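Local coordinates for rhodanese-like domain-containing protein (Rhodopseudomonas palustris, PDB 2HHG) that may transfer sulfur from thiosulfate to an acceptor such as cyanide in the manner of rhodaneses, although its actual cellular role remains unestablished, at residues S19-L24 with L101-A106; D39-D44 with K80-E85; R46-I51 with S62-M67; A115-E118 with A123-D126. All blocks are in the same frame, centred on the assembly; numbering follows the deposited sequence.

Interaction 1: S19-L24 with L101-A106. With NA (sodium ion), chain C.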
# COMPACT_ATOMS: atom_id res chain seq x y z
N SER A 19 12.30 6.72 -3.53
CA SER A 19 12.94 8.01 -3.27
C SER A 19 11.94 9.17 -3.19
O SER A 19 12.32 10.29 -2.85
CB SER A 19 14.01 8.29 -4.32
OG SER A 19 13.42 8.47 -5.59
N SER A 20 10.68 8.89 -3.51
CA SER A 20 9.62 9.90 -3.53
C SER A 20 8.62 9.74 -2.39
O SER A 20 7.81 10.64 -2.16
CB SER A 20 8.87 9.83 -4.87
OG SER A 20 9.68 10.26 -5.95
N ILE A 21 8.64 8.59 -1.71
CA ILE A 21 7.62 8.28 -0.72
C ILE A 21 8.18 7.99 0.67
O ILE A 21 9.36 7.69 0.82
CB ILE A 21 6.75 7.06 -1.16
CG1 ILE A 21 7.57 5.77 -1.11
CG2 ILE A 21 6.13 7.31 -2.54
CD1 ILE A 21 6.81 4.52 -1.53
N GLU A 22 7.31 8.08 1.67
CA GLU A 22 7.63 7.65 3.02
C GLU A 22 7.59 6.14 3.12
O GLU A 22 6.54 5.51 2.89
CB GLU A 22 6.64 8.26 4.02
CG GLU A 22 6.85 7.73 5.44
CD GLU A 22 5.87 8.27 6.46
OE1 GLU A 22 5.04 9.15 6.13
OE2 GLU A 22 5.93 7.81 7.62
N THR A 23 8.73 5.54 3.47
CA THR A 23 8.76 4.15 3.87
C THR A 23 8.71 4.11 5.38
O THR A 23 9.66 4.53 6.08
CB THR A 23 9.98 3.39 3.33
OG1 THR A 23 9.93 3.38 1.90
CG2 THR A 23 9.98 1.95 3.82
N LEU A 24 7.58 3.65 5.89
CA LEU A 24 7.35 3.55 7.30
C LEU A 24 7.93 2.22 7.77
O LEU A 24 7.61 1.18 7.20
CB LEU A 24 5.83 3.60 7.50
CG LEU A 24 5.18 3.66 8.86
CD1 LEU A 24 5.62 4.87 9.66
CD2 LEU A 24 3.67 3.67 8.66
N LEU A 101 5.06 1.01 -5.22
CA LEU A 101 4.51 1.48 -6.49
C LEU A 101 3.13 2.09 -6.30
O LEU A 101 2.83 3.13 -6.87
CB LEU A 101 4.46 0.36 -7.54
CG LEU A 101 5.78 -0.32 -7.89
CD1 LEU A 101 5.55 -1.24 -9.08
CD2 LEU A 101 6.89 0.68 -8.19
N ALA A 102 2.31 1.46 -5.47
CA ALA A 102 0.95 1.95 -5.21
C ALA A 102 0.95 3.31 -4.53
O ALA A 102 0.21 4.21 -4.91
CB ALA A 102 0.17 0.95 -4.38
N ALA A 103 1.80 3.47 -3.51
CA ALA A 103 1.93 4.75 -2.82
C ALA A 103 2.39 5.85 -3.78
O ALA A 103 1.86 6.96 -3.76
CB ALA A 103 2.89 4.63 -1.64
N LYS A 104 3.35 5.52 -4.64
CA LYS A 104 3.82 6.47 -5.63
C LYS A 104 2.71 6.86 -6.62
O LYS A 104 2.54 8.04 -6.93
CB LYS A 104 5.05 5.92 -6.34
CG LYS A 104 5.64 6.83 -7.42
CD LYS A 104 6.09 8.18 -6.87
CE LYS A 104 7.02 8.90 -7.84
NZ LYS A 104 6.45 9.08 -9.20
N THR A 105 1.96 5.87 -7.10
CA THR A 105 0.82 6.16 -7.98
C THR A 105 -0.18 7.10 -7.30
O THR A 105 -0.60 8.10 -7.88
CB THR A 105 0.11 4.87 -8.37
OG1 THR A 105 1.01 4.06 -9.14
CG2 THR A 105 -1.15 5.14 -9.18
N ALA A 106 -0.54 6.78 -6.06
CA ALA A 106 -1.50 7.59 -5.33
C ALA A 106 -0.97 9.02 -5.15
O ALA A 106 -1.70 9.99 -5.36
CB ALA A 106 -1.81 6.96 -3.99
NA NA C . 11.53 6.83 0.82
O HOH W 1 11.78 4.49 0.60
O HOH W 2 11.30 6.94 3.25
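Ile-21 faces two ways: its carbonyl O binds a sodium ion at 2.3 Å, while its side chain packs against Ala-103 and Lys-104. The setting is the α/β rhodanese fold, where the loop running into edge strand 22-24 lies beside helix 97-109. Asn-18 supplies a second carbonyl oxygen to the sodium, and two waters complete the ligands seen. One of these waters also accepts a bond from Thr-23 N (N to water O 2.9 Å), tying the ion to the backbone at Thr-23.

Away from the metal, the two branches of Ile-21 divide the helix surface between them. CD1 reaches the Ala-103 methyl, with CD1 to CB at 3.9 Å. CG2 sits over the helix backbone, 3.9 Å from Lys-104 N. This division follows from chi1 of 70°, which places CG1 between the backbone N and the carbonyl carbon and leaves CG2 anti to that carbon. With chi2 anti as well, CD1 extends fully, and His-116 of strand 114-117 also touches the isoleucine.

Next to Ile-21, Lys-104 lays its methylenes alongside Ser-20. Bends at chi2 (60°) and chi4 (55°) fold the chain back, so its ammonium NZ pairs with Asp-108 one helical turn on, and the hydrocarbon part remains for the contact. Ser-20 OG likewise spends its bond elsewhere, on Glu-16 O of helix 10-18. The meeting between them is therefore one of van der Waals packing, with Lys-104 CE lying 3.6 Å from Ser-20 CB.

Interaction 2: D39-D44 with K80-E85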
# COMPACT_ATOMS: atom_id res chain seq x y z
N ASP A 39 -6.59 9.40 12.20
CA ASP A 39 -6.32 10.10 10.94
C ASP A 39 -5.38 9.32 10.01
O ASP A 39 -4.55 9.90 9.31
CB ASP A 39 -5.79 11.52 11.20
CG ASP A 39 -6.80 12.41 11.90
OD1 ASP A 39 -8.01 12.33 11.58
OD2 ASP A 39 -6.39 13.20 12.78
N VAL A 40 -5.51 7.99 10.03
CA VAL A 40 -4.76 7.10 9.15
C VAL A 40 -5.74 6.08 8.56
O VAL A 40 -6.64 5.61 9.25
CB VAL A 40 -3.60 6.38 9.90
CG1 VAL A 40 -2.96 5.29 9.03
CG2 VAL A 40 -2.53 7.37 10.35
N VAL A 41 -5.56 5.78 7.27
CA VAL A 41 -6.24 4.67 6.63
C VAL A 41 -5.16 3.72 6.15
O VAL A 41 -4.28 4.11 5.36
CB VAL A 41 -7.12 5.13 5.44
CG1 VAL A 41 -7.76 3.92 4.75
CG2 VAL A 41 -8.18 6.12 5.89
N ILE A 42 -5.20 2.48 6.64
CA ILE A 42 -4.26 1.46 6.21
C ILE A 42 -4.93 0.67 5.09
O ILE A 42 -6.00 0.11 5.28
CB ILE A 42 -3.83 0.55 7.39
CG1 ILE A 42 -3.17 1.39 8.49
CG2 ILE A 42 -2.88 -0.53 6.90
CD1 ILE A 42 -2.81 0.63 9.77
N VAL A 43 -4.29 0.67 3.93
CA VAL A 43 -4.85 0.11 2.71
C VAL A 43 -4.09 -1.15 2.30
O VAL A 43 -2.90 -1.09 2.00
CB VAL A 43 -4.82 1.13 1.54
CG1 VAL A 43 -5.44 0.53 0.29
CG2 VAL A 43 -5.55 2.42 1.94
N ASP A 44 -4.78 -2.28 2.31
CA ASP A 44 -4.24 -3.57 1.89
C ASP A 44 -4.46 -3.73 0.40
O ASP A 44 -5.60 -3.79 -0.05
CB ASP A 44 -5.00 -4.66 2.65
CG ASP A 44 -4.40 -6.05 2.50
OD1 ASP A 44 -3.65 -6.33 1.54
OD2 ASP A 44 -4.73 -6.89 3.37
N LYS A 80 -14.36 5.57 -4.37
CA LYS A 80 -14.70 5.19 -3.01
C LYS A 80 -14.42 6.39 -2.12
O LYS A 80 -13.30 6.92 -2.14
CB LYS A 80 -13.90 3.98 -2.55
CG LYS A 80 -14.10 2.76 -3.42
CD LYS A 80 -15.51 2.20 -3.33
CE LYS A 80 -15.63 0.94 -4.18
NZ LYS A 80 -15.87 1.22 -5.61
N PRO A 81 -15.43 6.85 -1.35
CA PRO A 81 -15.28 8.06 -0.55
C PRO A 81 -14.19 8.02 0.50
O PRO A 81 -13.72 9.09 0.92
CB PRO A 81 -16.65 8.21 0.13
CG PRO A 81 -17.57 7.39 -0.66
CD PRO A 81 -16.78 6.28 -1.25
N ILE A 82 -13.78 6.83 0.94
CA ILE A 82 -12.69 6.71 1.91
C ILE A 82 -11.41 7.40 1.42
O ILE A 82 -10.67 7.97 2.21
CB ILE A 82 -12.42 5.23 2.32
CG1 ILE A 82 -11.52 5.16 3.56
CG2 ILE A 82 -11.84 4.41 1.16
CD1 ILE A 82 -11.48 3.78 4.20
N PHE A 83 -11.18 7.39 0.11
CA PHE A 83 -9.98 8.00 -0.47
C PHE A 83 -10.06 9.52 -0.56
O PHE A 83 -9.09 10.16 -0.98
CB PHE A 83 -9.66 7.39 -1.83
CG PHE A 83 -9.07 6.02 -1.75
CD1 PHE A 83 -7.84 5.82 -1.10
CD2 PHE A 83 -9.72 4.93 -2.31
CE1 PHE A 83 -7.29 4.55 -1.02
CE2 PHE A 83 -9.16 3.66 -2.23
CZ PHE A 83 -7.95 3.47 -1.58
N GLN A 84 -11.19 10.10 -0.19
CA GLN A 84 -11.34 11.55 -0.15
C GLN A 84 -11.08 12.11 1.25
O GLN A 84 -11.04 13.33 1.43
CB GLN A 84 -12.72 11.96 -0.67
CG GLN A 84 -12.78 12.01 -2.19
CD GLN A 84 -12.14 13.26 -2.75
OE1 GLN A 84 -11.04 13.21 -3.31
NE2 GLN A 84 -12.81 14.39 -2.60
N GLU A 85 -10.90 11.23 2.22
CA GLU A 85 -10.74 11.64 3.62
C GLU A 85 -9.41 12.34 3.87
O GLU A 85 -8.40 12.03 3.24
CB GLU A 85 -10.91 10.45 4.56
CG GLU A 85 -12.33 9.92 4.55
CD GLU A 85 -12.56 8.76 5.49
OE1 GLU A 85 -11.64 8.40 6.26
OE2 GLU A 85 -13.67 8.18 5.44
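Val-41 spreads both its methyls over the side chain of Ile-82. CG1 meets Ile-82 CD1 at 3.8 Å, and CG2 lies 4.2 Å from Ile-82 CG1, so the valine fork straddles the outer part of the isoleucine as the two side chains cross obliquely. The near-straight isoleucine chain, with CG1 anti to the backbone N (chi1 -167°), is what carries CD1 across to the strand.

Two residues further along the same strand, Val-43 projects to the same side of the sheet and offers its CG2 to Phe-83, 4.0 Å from CE1; the methyl approaches the ring obliquely. Valine and phenylalanine come from opposite directions. The ring is backed by its own neighbour: Ile-82 CG2 stands 4.1 Å above its plane, displaced toward the rim. Leu-68, Trp-71 and Ile-72 of helix 68-72 also touch Phe-83.

Both hydrophobic residues are presented by a 3-10 turn, residues 81-84, whose i to i-3 bonding is seen in Gln-84 N to Pro-81 O at 2.9 Å. In the rhodanese fold this places the connection that precedes strand 88-92 over the face of strand 40-44, an inner strand of the parallel sheet.

Glu-85 closes the margin, its carboxylate OE1 lying 4.2 Å from Val-41 CG2 without any polar bond to the strand. That oxygen makes a salt bridge with Lys-87 instead. With the direct contacts between these two segments falling on aliphatic carbons, a ring carbon and a carboxylate oxygen committed elsewhere, attachment of the turn to this strand probably rests on shape and burial of apolar surface rather than on directional bonds.

Interaction 3: R46-I51 with S62-M67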
# COMPACT_ATOMS: atom_id res chain seq x y z
N ARG A 46 -3.23 -6.26 -1.52
CA ARG A 46 -3.01 -7.64 -1.95
C ARG A 46 -4.19 -8.26 -2.67
O ARG A 46 -5.33 -7.82 -2.54
CB ARG A 46 -2.65 -8.51 -0.74
CG ARG A 46 -1.29 -8.17 -0.13
CD ARG A 46 -1.02 -8.98 1.11
NE ARG A 46 -2.01 -8.67 2.13
CZ ARG A 46 -2.29 -9.44 3.18
NH1 ARG A 46 -1.63 -10.58 3.37
NH2 ARG A 46 -3.21 -9.05 4.04
N ASP A 47 -3.90 -9.30 -3.44
CA ASP A 47 -4.93 -10.14 -4.02
C ASP A 47 -5.70 -10.81 -2.87
O ASP A 47 -5.10 -11.17 -1.85
CB ASP A 47 -4.25 -11.17 -4.93
CG ASP A 47 -5.24 -12.08 -5.64
OD1 ASP A 47 -5.78 -13.00 -4.99
OD2 ASP A 47 -5.46 -11.90 -6.85
N PRO A 48 -7.03 -10.97 -3.01
CA PRO A 48 -7.82 -11.58 -1.93
C PRO A 48 -7.35 -12.98 -1.52
O PRO A 48 -7.57 -13.40 -0.38
CB PRO A 48 -9.23 -11.63 -2.52
CG PRO A 48 -9.03 -11.56 -4.00
CD PRO A 48 -7.88 -10.63 -4.16
N ARG A 49 -6.71 -13.70 -2.43
CA ARG A 49 -6.22 -15.04 -2.13
C ARG A 49 -4.99 -15.01 -1.21
O ARG A 49 -4.80 -15.91 -0.40
CB ARG A 49 -5.94 -15.80 -3.43
CG ARG A 49 -7.19 -16.06 -4.25
CD ARG A 49 -6.88 -16.50 -5.67
NE ARG A 49 -6.32 -15.40 -6.46
CZ ARG A 49 -6.06 -15.46 -7.76
NH1 ARG A 49 -6.33 -16.56 -8.46
NH2 ARG A 49 -5.56 -14.40 -8.38
N GLU A 50 -4.19 -13.96 -1.33
CA GLU A 50 -3.11 -13.71 -0.37
C GLU A 50 -3.68 -13.41 1.02
O GLU A 50 -3.19 -13.91 2.04
CB GLU A 50 -2.26 -12.52 -0.82
CG GLU A 50 -1.50 -12.70 -2.10
CD GLU A 50 -0.77 -11.44 -2.48
OE1 GLU A 50 -1.36 -10.56 -3.13
OE2 GLU A 50 0.41 -11.32 -2.12
N ILE A 51 -4.71 -12.57 1.05
CA ILE A 51 -5.35 -12.17 2.30
C ILE A 51 -5.98 -13.38 3.00
O ILE A 51 -5.82 -13.57 4.21
CB ILE A 51 -6.41 -11.06 2.06
CG1 ILE A 51 -5.77 -9.84 1.38
CG2 ILE A 51 -7.09 -10.66 3.38
CD1 ILE A 51 -6.75 -8.76 0.96
N SER A 62 -9.43 -2.94 2.09
CA SER A 62 -8.94 -3.70 0.94
C SER A 62 -9.25 -2.99 -0.37
O SER A 62 -10.41 -2.77 -0.70
CB SER A 62 -9.53 -5.11 0.91
OG SER A 62 -9.29 -5.77 -0.33
N CYS A 63 -8.19 -2.65 -1.10
CA CYS A 63 -8.33 -2.18 -2.46
C CYS A 63 -7.17 -2.77 -3.23
O CYS A 63 -6.01 -2.40 -3.00
CB CYS A 63 -8.29 -0.65 -2.56
SG CYS A 63 -8.41 -0.06 -4.28
N THR A 64 -7.46 -3.71 -4.12
CA THR A 64 -6.37 -4.34 -4.87
C THR A 64 -5.61 -3.29 -5.68
O THR A 64 -6.18 -2.29 -6.13
CB THR A 64 -6.85 -5.48 -5.78
OG1 THR A 64 -7.72 -4.96 -6.80
CG2 THR A 64 -7.58 -6.56 -4.98
N ARG A 65 -4.31 -3.50 -5.85
CA ARG A 65 -3.49 -2.50 -6.50
C ARG A 65 -4.03 -2.14 -7.88
O ARG A 65 -4.02 -0.97 -8.26
CB ARG A 65 -2.03 -2.95 -6.58
CG ARG A 65 -1.16 -1.96 -7.34
CD ARG A 65 0.35 -2.24 -7.24
NE ARG A 65 1.01 -1.33 -8.19
CZ ARG A 65 1.56 -1.69 -9.34
NH1 ARG A 65 1.69 -2.97 -9.68
NH2 ARG A 65 2.05 -0.76 -10.15
N GLY A 66 -4.52 -3.13 -8.61
CA GLY A 66 -5.00 -2.92 -9.97
C GLY A 66 -6.25 -2.08 -10.09
O GLY A 66 -6.58 -1.63 -11.19
N MSE A 67 -6.94 -1.86 -8.97
CA MSE A 67 -8.15 -1.02 -8.93
C MSE A 67 -7.92 0.36 -8.35
O MSE A 67 -8.83 1.20 -8.34
CB MSE A 67 -9.21 -1.71 -8.09
CG MSE A 67 -9.77 -2.93 -8.75
SE MSE A 67 -11.24 -3.66 -7.78
CE MSE A 67 -11.39 -5.32 -8.79
O HOH W 3 -6.87 -5.87 -1.40
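The Arg-46 guanidinium carries Ile-51 CG1 on one face, 3.6 Å above the plane and offset toward the rim, and the same isoleucine reaches across to Ser-62, its CD1 4.1 Å from OG; Arg-46 itself meets Thr-64 through its carbonyl O. The guanidinium also has a cation-pi partner in Phe-121, and its NH2 forms a salt bridge with Asp-44. The second guanidinium, of Arg-49, instead holds a carboxylate at its edge. Its NE and NH2 grip Asp-47 side-on, one nitrogen to each oxygen, with NE to OD1 at 2.9 Å and an almost straight N-H...O angle of 176°.

Asp-47 is at the same time the N-cap of helix 48-54. Its OD1 takes Arg-49 N at 2.8 Å, and Glu-50 OE1 returns the favour by accepting from Asp-47 N at 2.9 Å; this reciprocal pair is a capping box. Glu-50 OE1 is further paired with Arg-98 of helix 97-109.

Across the contact, Thr-64 CG2 does most of the touching, lying 3.6 Å from Arg-46 O and against the Pro-48 ring at CD. A water bridges the two segments: it donates to Arg-46 O at 2.7 Å and accepts from Ser-62 OG at 2.6 Å. A chi1 of 168° turns the Ser-62 hydroxyl toward this water and leaves it beside the end of Ile-51.

In the rhodanese domain this surface contact brings the start of helix 48-54 against the loop leaving edge strand 61-62. The same loop leads into helix 68-72, which Cys-63 touches at Leu-68 and Trp-71.

Interaction 4: A115-E118 with A123-D126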
# COMPACT_ATOMS: atom_id res chain seq x y z
N ALA A 115 2.17 6.71 2.50
CA ALA A 115 3.33 5.95 2.92
C ALA A 115 3.09 4.50 2.58
O ALA A 115 1.99 4.10 2.21
CB ALA A 115 3.56 6.12 4.41
N HIS A 116 4.13 3.69 2.71
CA HIS A 116 3.95 2.25 2.66
C HIS A 116 4.76 1.59 3.77
O HIS A 116 5.63 2.23 4.37
CB HIS A 116 4.26 1.69 1.26
CG HIS A 116 5.69 1.36 1.02
ND1 HIS A 116 6.72 2.27 1.16
CD2 HIS A 116 6.27 0.20 0.63
CE1 HIS A 116 7.86 1.69 0.87
NE2 HIS A 116 7.62 0.43 0.55
N ILE A 117 4.44 0.34 4.07
CA ILE A 117 5.07 -0.37 5.18
C ILE A 117 6.28 -1.17 4.70
O ILE A 117 6.15 -2.08 3.88
CB ILE A 117 4.06 -1.31 5.90
CG1 ILE A 117 2.84 -0.52 6.39
CG2 ILE A 117 4.75 -2.04 7.07
CD1 ILE A 117 1.79 -1.34 7.14
N GLU A 118 7.45 -0.83 5.23
CA GLU A 118 8.67 -1.55 4.90
C GLU A 118 8.51 -3.05 5.14
O GLU A 118 8.07 -3.48 6.20
CB GLU A 118 9.84 -1.01 5.73
CG GLU A 118 11.21 -1.48 5.24
CD GLU A 118 12.37 -0.70 5.85
OE1 GLU A 118 12.18 -0.09 6.93
OE2 GLU A 118 13.47 -0.69 5.25
N ALA A 123 6.95 -8.86 6.86
CA ALA A 123 7.71 -8.26 7.96
C ALA A 123 6.84 -7.97 9.18
O ALA A 123 7.29 -8.14 10.32
CB ALA A 123 8.41 -7.00 7.49
N TRP A 124 5.61 -7.52 8.93
CA TRP A 124 4.62 -7.28 9.99
C TRP A 124 4.39 -8.56 10.80
O TRP A 124 4.45 -8.54 12.03
CB TRP A 124 3.32 -6.80 9.34
CG TRP A 124 2.21 -6.45 10.28
CD1 TRP A 124 1.34 -7.32 10.88
CD2 TRP A 124 1.79 -5.14 10.65
NE1 TRP A 124 0.43 -6.62 11.64
CE2 TRP A 124 0.68 -5.28 11.51
CE3 TRP A 124 2.25 -3.85 10.35
CZ2 TRP A 124 0.02 -4.19 12.06
CZ3 TRP A 124 1.59 -2.76 10.89
CH2 TRP A 124 0.49 -2.94 11.74
N ARG A 125 4.11 -9.65 10.10
CA ARG A 125 3.92 -10.96 10.72
C ARG A 125 5.17 -11.44 11.48
O ARG A 125 5.05 -11.94 12.61
CB ARG A 125 3.53 -11.99 9.66
CG ARG A 125 3.28 -13.39 10.19
CD ARG A 125 2.74 -14.30 9.11
NE ARG A 125 3.66 -14.40 7.97
CZ ARG A 125 3.34 -14.92 6.79
NH1 ARG A 125 2.12 -15.41 6.57
NH2 ARG A 125 4.25 -14.97 5.82
N ASP A 126 6.34 -11.27 10.87
CA ASP A 126 7.59 -11.69 11.50
C ASP A 126 7.84 -10.95 12.82
O ASP A 126 8.41 -11.52 13.76
CB ASP A 126 8.78 -11.47 10.56
CG ASP A 126 8.80 -12.46 9.40
OD1 ASP A 126 8.11 -13.50 9.47
OD2 ASP A 126 9.51 -12.19 8.42
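Ala-123 comes first, its methyl directed at the carbonyl of Glu-118, with CB to O at 3.8 Å. The CA atoms of these two residues lie 7.4 Å apart, which locates the close approach where strand 114-117 has just ended and helix 120-126 is under way. Glu-118 O has its polar partner in Thr-26 OG1, while the glutamate carboxylate leads off in another direction; the alanine therefore supplies plain packing beside an oxygen already bonded.

Trp-124 follows and makes the apolar half of the contact. Its CG stands anti to the backbone N (chi1 -178°), and the indole swings back toward the sheet, bringing its six-membered ring to Ile-117. CD1 of that isoleucine lies 4.0 Å from Trp-124 CZ3 and 4.1 Å from CE3, approaching obliquely. The reach comes from an extended isoleucine, with chi2 at -179°. On the other part of the indole NE1 donates to Pro-130 O, which helps fix the ring's rotation, and Phe-121 meets the ring system with its plane inclined by about 15°.

This is the final strand-to-helix connection of the rhodanese fold, a short link after which helix 120-126 packs back on the sheet. Strand 114-117 runs between 22-24 and 88-92. Ile-117 and Trp-124 share Ala-29 of helix 26-34 on one face of the sheet, whereas the side chain of His-116 points to the opposite face and touches helix 97-109.

The four contacts sit around one parallel sheet. Interactions 1 and 4 meet at its adjoining strands, where Leu-24 O lies 2.8 Å from Glu-118 N, a probable hydrogen bond. Interactions 2 and 3 join likewise through Asp-44 O and Cys-63 N, 3.0 Å apart. Helix 97-109 links interaction 1 to interaction 3, with Leu-101 CD1 3.7 Å from Arg-65 NH2, their centres about 17 Å apart. Interactions 2 and 4 do not touch, nearest atoms about 5 Å apart. The sodium ion belongs to interaction 1; the Glu-118 side chain of interaction 4 is about 9 Å from it. As in other rhodaneses, the catalytic loop probably joins strand 88-92 to helix 97-109 of interaction 1.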